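Local coordinates for protein putative alpha-L-fucosidase (Bacteroides thetaiotaomicron, PDB 3EYP) that probably hydrolyses alpha-L-fucosides, as a glycoside hydrolase family 29 member with a TIM-barrel-type catalytic domain and a C-terminal F5/8 type C domain, at residues A147-L150 against G151-M154; Y182-V185 against R186-P190. All blocks are in the same frame, centred on the assembly; numbering follows the deposited sequence.

Contact 1. Residues A147-L150 against G151-M154; sequences AHQL and GELM
Leu150 meets Met154 one turn on in helix 139-155, an outer helix of the TIM-barrel-type domain that follows strand 119-124 in the chain. The backbone bonding is plain alpha-helix: Gly151 N gives to Ala147 O, Glu152 N to His148 O, and Leu153 N to Gln149 O at 2.9 Å. The last of the four, Met154 N to Leu150 O, is the shortest at 2.8 Å; its donor sits nearly on the line of the carbonyl, though the N-H...O angle is only 142°.

Apolar contact between the two segments is carried by one pair. The Leu150 and Met154 side chains cross at a slant, and Leu150 CD1 touches Met154 CG at 4.0 Å. Leu150 has CG anti to the backbone N (chi1 -159°), which carries its branched end out to touch Trp181 and Val185 of helix 175-188 and Leu124 of strand 119-124. Bends at chi2 and chi3 turn the Met154 chain back, so that its CE lies 4.1 Å from Leu150 CD1. Leu153 packs separately, on Ile122, Leu124 and Ala75 of the parallel strands.

Polar groups bind the other flank to the loop after strand 70-76. Gln149 CG and Glu152 OE1, 4.4 Å apart, are the nearest side-chain atoms of this pair; instead both residues reach Ser86 OG, and Glu152 adds a salt bridge to Lys87 and a bond from Trp84 NE1. This buried carboxylate therefore has both oxygens engaged. Its aliphatic stem stays near the helix backbone, Glu152 CG lying 3.5 Å from His148 O.

Contact 2. Residues Y182-V185 against R186-P190; sequences YKIV and REKQP
Tyr182 and Arg186 pack one turn apart near the C-terminal end of helix 175-188, the helix of a beta-alpha-beta unit joining parallel strands 162-164 and 193-195 of the barrel. The tight part lies along this pair: Arg186 CD comes to 3.5 Å from Tyr182 CE1 and 3.6 Å from Tyr182 OH, while Arg186 CB sits over a face of the ring. The guanidinium does not stack, its plane standing 82° from that of the phenol. Tyr182 has CG anti to its own N (chi1 161°), which swings the ring along the helix to Arg186; it also stacks with Phe203 and, like Val185 and Arg186, rests on Ile194. An alanine at Tyr182 is likely to leave the Arg186 methylenes without their aromatic wall, the Arg186 chain less firmly held, and Phe203 without its stacking mate.

The solvent side is looser: Lys183 and Glu187 are exposed, and Lys183 NZ and Glu187 OE2 remain 6.9 Å apart. On the flank toward helix 139-155, Ile184 and Lys188 run side by side in light contact, Ile184 CG2 and Lys188 CD 4.1 Å apart, before the lysine amine reaches Ser155.

Beyond Lys188 the chain leaves helical geometry. Gln189 N still closes the final turn on Val185 O at 2.7 Å, with an N-H...O angle of 141°, and Gln189 CB lies 3.3 Å from that same oxygen.

Contacts 1 and 2 lie on successive outer helices, 139-155 and 175-188, of one barrel-type domain, packed against each other with contact centres about 10 Å apart. Contact 1 is the more buried, wedged among a neighbouring helix, the strands and a loop, and its Gln149 and Glu152 side chains are bonded to the loop around Ser86. Contact 2 is only partly buried: its aromatic and arginine pair faces strand 193-195, while Lys183 and Glu187 are exposed. Between the two, Leu150 CD2 meets Val185 CG2 at 3.8 Å and Ala147 CB meets Ile184 CD1 at the same distance. A probable hydrogen bond, Gln189 NE2 to Met154 O at 2.8 Å, ties the two C-terminal helix ends together.

Contact 1. Residues A147-L150 against G151-M154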
# COMPACT_ATOMS: atom_id res chain seq x y z
N ALA A 147 9.69 -24.04 -0.68
CA ALA A 147 9.07 -24.34 0.62
C ALA A 147 10.10 -24.38 1.72
O ALA A 147 9.86 -23.89 2.83
CB ALA A 147 8.23 -25.65 0.59
N HIS A 148 11.27 -24.92 1.40
CA HIS A 148 12.35 -25.00 2.38
C HIS A 148 12.76 -23.61 2.78
O HIS A 148 12.96 -23.33 3.92
CB HIS A 148 13.56 -25.79 1.88
CG HIS A 148 13.36 -27.27 1.88
ND1 HIS A 148 12.93 -27.97 3.00
CD2 HIS A 148 13.59 -28.20 0.93
CE1 HIS A 148 12.86 -29.26 2.71
NE2 HIS A 148 13.25 -29.43 1.45
N GLN A 149 12.97 -22.78 1.79
CA GLN A 149 13.43 -21.40 2.01
C GLN A 149 12.41 -20.56 2.77
O GLN A 149 12.74 -19.76 3.65
CB GLN A 149 13.80 -20.76 0.68
CG GLN A 149 15.02 -21.40 0.05
CD GLN A 149 15.77 -20.48 -0.91
OE1 GLN A 149 15.16 -19.81 -1.78
NE2 GLN A 149 17.12 -20.49 -0.80
N LEU A 150 11.15 -20.78 2.40
CA LEU A 150 10.02 -20.15 3.04
C LEU A 150 10.03 -20.51 4.52
O LEU A 150 9.96 -19.65 5.39
CB LEU A 150 8.70 -20.50 2.28
CG LEU A 150 7.49 -19.61 2.46
CD1 LEU A 150 7.80 -18.13 2.33
CD2 LEU A 150 6.24 -20.16 1.64
N GLY A 151 10.28 -21.76 4.80
CA GLY A 151 10.40 -22.22 6.17
C GLY A 151 11.49 -21.58 6.99
O GLY A 151 11.32 -21.27 8.18
N GLU A 152 12.63 -21.36 6.35
CA GLU A 152 13.69 -20.63 6.99
C GLU A 152 13.22 -19.21 7.31
O GLU A 152 13.37 -18.71 8.42
CB GLU A 152 14.99 -20.60 6.12
CG GLU A 152 15.60 -21.98 5.85
CD GLU A 152 16.84 -21.89 5.06
OE1 GLU A 152 16.78 -21.14 4.07
OE2 GLU A 152 17.86 -22.58 5.35
N LEU A 153 12.66 -18.54 6.31
CA LEU A 153 12.38 -17.09 6.44
C LEU A 153 11.20 -16.80 7.35
O LEU A 153 11.09 -15.71 7.99
CB LEU A 153 12.14 -16.46 5.03
CG LEU A 153 13.42 -16.38 4.18
CD1 LEU A 153 13.20 -15.90 2.75
CD2 LEU A 153 14.46 -15.56 4.88
N MET A 154 10.32 -17.79 7.43
CA MET A 154 9.07 -17.66 8.25
C MET A 154 9.23 -18.18 9.68
O MET A 154 8.33 -18.01 10.54
CB MET A 154 7.89 -18.41 7.59
CG MET A 154 7.28 -17.77 6.29
SD MET A 154 6.82 -16.01 6.27
CE MET A 154 8.23 -15.42 5.31

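Contact 2. Residues Y182-V185 against R186-P190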
# COMPACT_ATOMS: atom_id res chain seq x y z
N TYR A 182 1.44 -21.31 0.98
CA TYR A 182 0.47 -20.58 1.82
C TYR A 182 0.29 -21.20 3.21
O TYR A 182 0.25 -20.51 4.22
CB TYR A 182 -0.87 -20.55 1.10
CG TYR A 182 -2.04 -20.25 1.96
CD1 TYR A 182 -2.30 -18.95 2.35
CD2 TYR A 182 -2.93 -21.26 2.34
CE1 TYR A 182 -3.41 -18.66 3.09
CE2 TYR A 182 -4.02 -20.99 3.07
CZ TYR A 182 -4.27 -19.69 3.45
OH TYR A 182 -5.38 -19.40 4.22
N LYS A 183 0.26 -22.53 3.25
CA LYS A 183 0.09 -23.26 4.52
C LYS A 183 1.25 -22.98 5.46
O LYS A 183 1.10 -22.84 6.70
CB LYS A 183 -0.05 -24.79 4.27
CG LYS A 183 -1.43 -25.17 3.67
CD LYS A 183 -1.62 -26.70 3.49
CE LYS A 183 -1.18 -27.52 4.70
NZ LYS A 183 -2.30 -28.20 5.52
N ILE A 184 2.43 -22.84 4.87
CA ILE A 184 3.61 -22.51 5.67
C ILE A 184 3.50 -21.14 6.25
O ILE A 184 3.68 -20.94 7.44
CB ILE A 184 4.94 -22.66 4.88
CG1 ILE A 184 5.15 -24.14 4.58
CG2 ILE A 184 6.09 -22.00 5.63
CD1 ILE A 184 5.84 -24.45 3.28
N VAL A 185 3.24 -20.19 5.38
CA VAL A 185 3.08 -18.78 5.83
C VAL A 185 2.05 -18.65 6.96
O VAL A 185 2.29 -18.06 8.06
CB VAL A 185 2.81 -17.79 4.63
CG1 VAL A 185 2.56 -16.37 5.13
CG2 VAL A 185 4.02 -17.77 3.59
N ARG A 186 0.90 -19.25 6.72
CA ARG A 186 -0.28 -19.05 7.56
C ARG A 186 -0.02 -19.70 8.94
O ARG A 186 -0.36 -19.16 9.99
CB ARG A 186 -1.50 -19.64 6.86
CG ARG A 186 -2.82 -19.04 7.21
CD ARG A 186 -3.12 -17.72 6.47
NE ARG A 186 -2.27 -16.74 7.08
CZ ARG A 186 -1.85 -15.62 6.52
NH1 ARG A 186 -2.27 -15.24 5.31
NH2 ARG A 186 -1.04 -14.87 7.21
N GLU A 187 0.61 -20.86 8.92
CA GLU A 187 0.92 -21.57 10.16
C GLU A 187 1.97 -20.86 11.00
O GLU A 187 1.82 -20.65 12.21
CB GLU A 187 1.32 -23.02 9.89
CG GLU A 187 1.99 -23.65 11.10
CD GLU A 187 2.34 -25.10 10.89
OE1 GLU A 187 3.55 -25.40 10.75
OE2 GLU A 187 1.40 -25.94 10.88
N LYS A 188 3.02 -20.43 10.35
CA LYS A 188 4.15 -19.90 11.09
C LYS A 188 3.99 -18.44 11.44
O LYS A 188 4.55 -17.97 12.40
CB LYS A 188 5.44 -20.09 10.29
CG LYS A 188 5.77 -21.56 10.13
CD LYS A 188 7.15 -21.78 9.57
CE LYS A 188 7.53 -23.26 9.61
NZ LYS A 188 8.14 -23.60 10.95
N GLN A 189 3.25 -17.74 10.60
CA GLN A 189 3.08 -16.27 10.67
C GLN A 189 1.61 -15.85 10.51
O GLN A 189 1.20 -15.31 9.46
CB GLN A 189 3.93 -15.63 9.57
CG GLN A 189 5.47 -15.85 9.73
CD GLN A 189 6.05 -15.14 10.94
OE1 GLN A 189 5.42 -14.23 11.50
NE2 GLN A 189 7.32 -15.48 11.30
N PRO A 190 0.80 -16.08 11.53
CA PRO A 190 -0.63 -15.91 11.28
C PRO A 190 -1.05 -14.46 10.96
O PRO A 190 -2.11 -14.23 10.41
CB PRO A 190 -1.30 -16.48 12.54
CG PRO A 190 -0.21 -16.76 13.52
CD PRO A 190 1.10 -16.69 12.83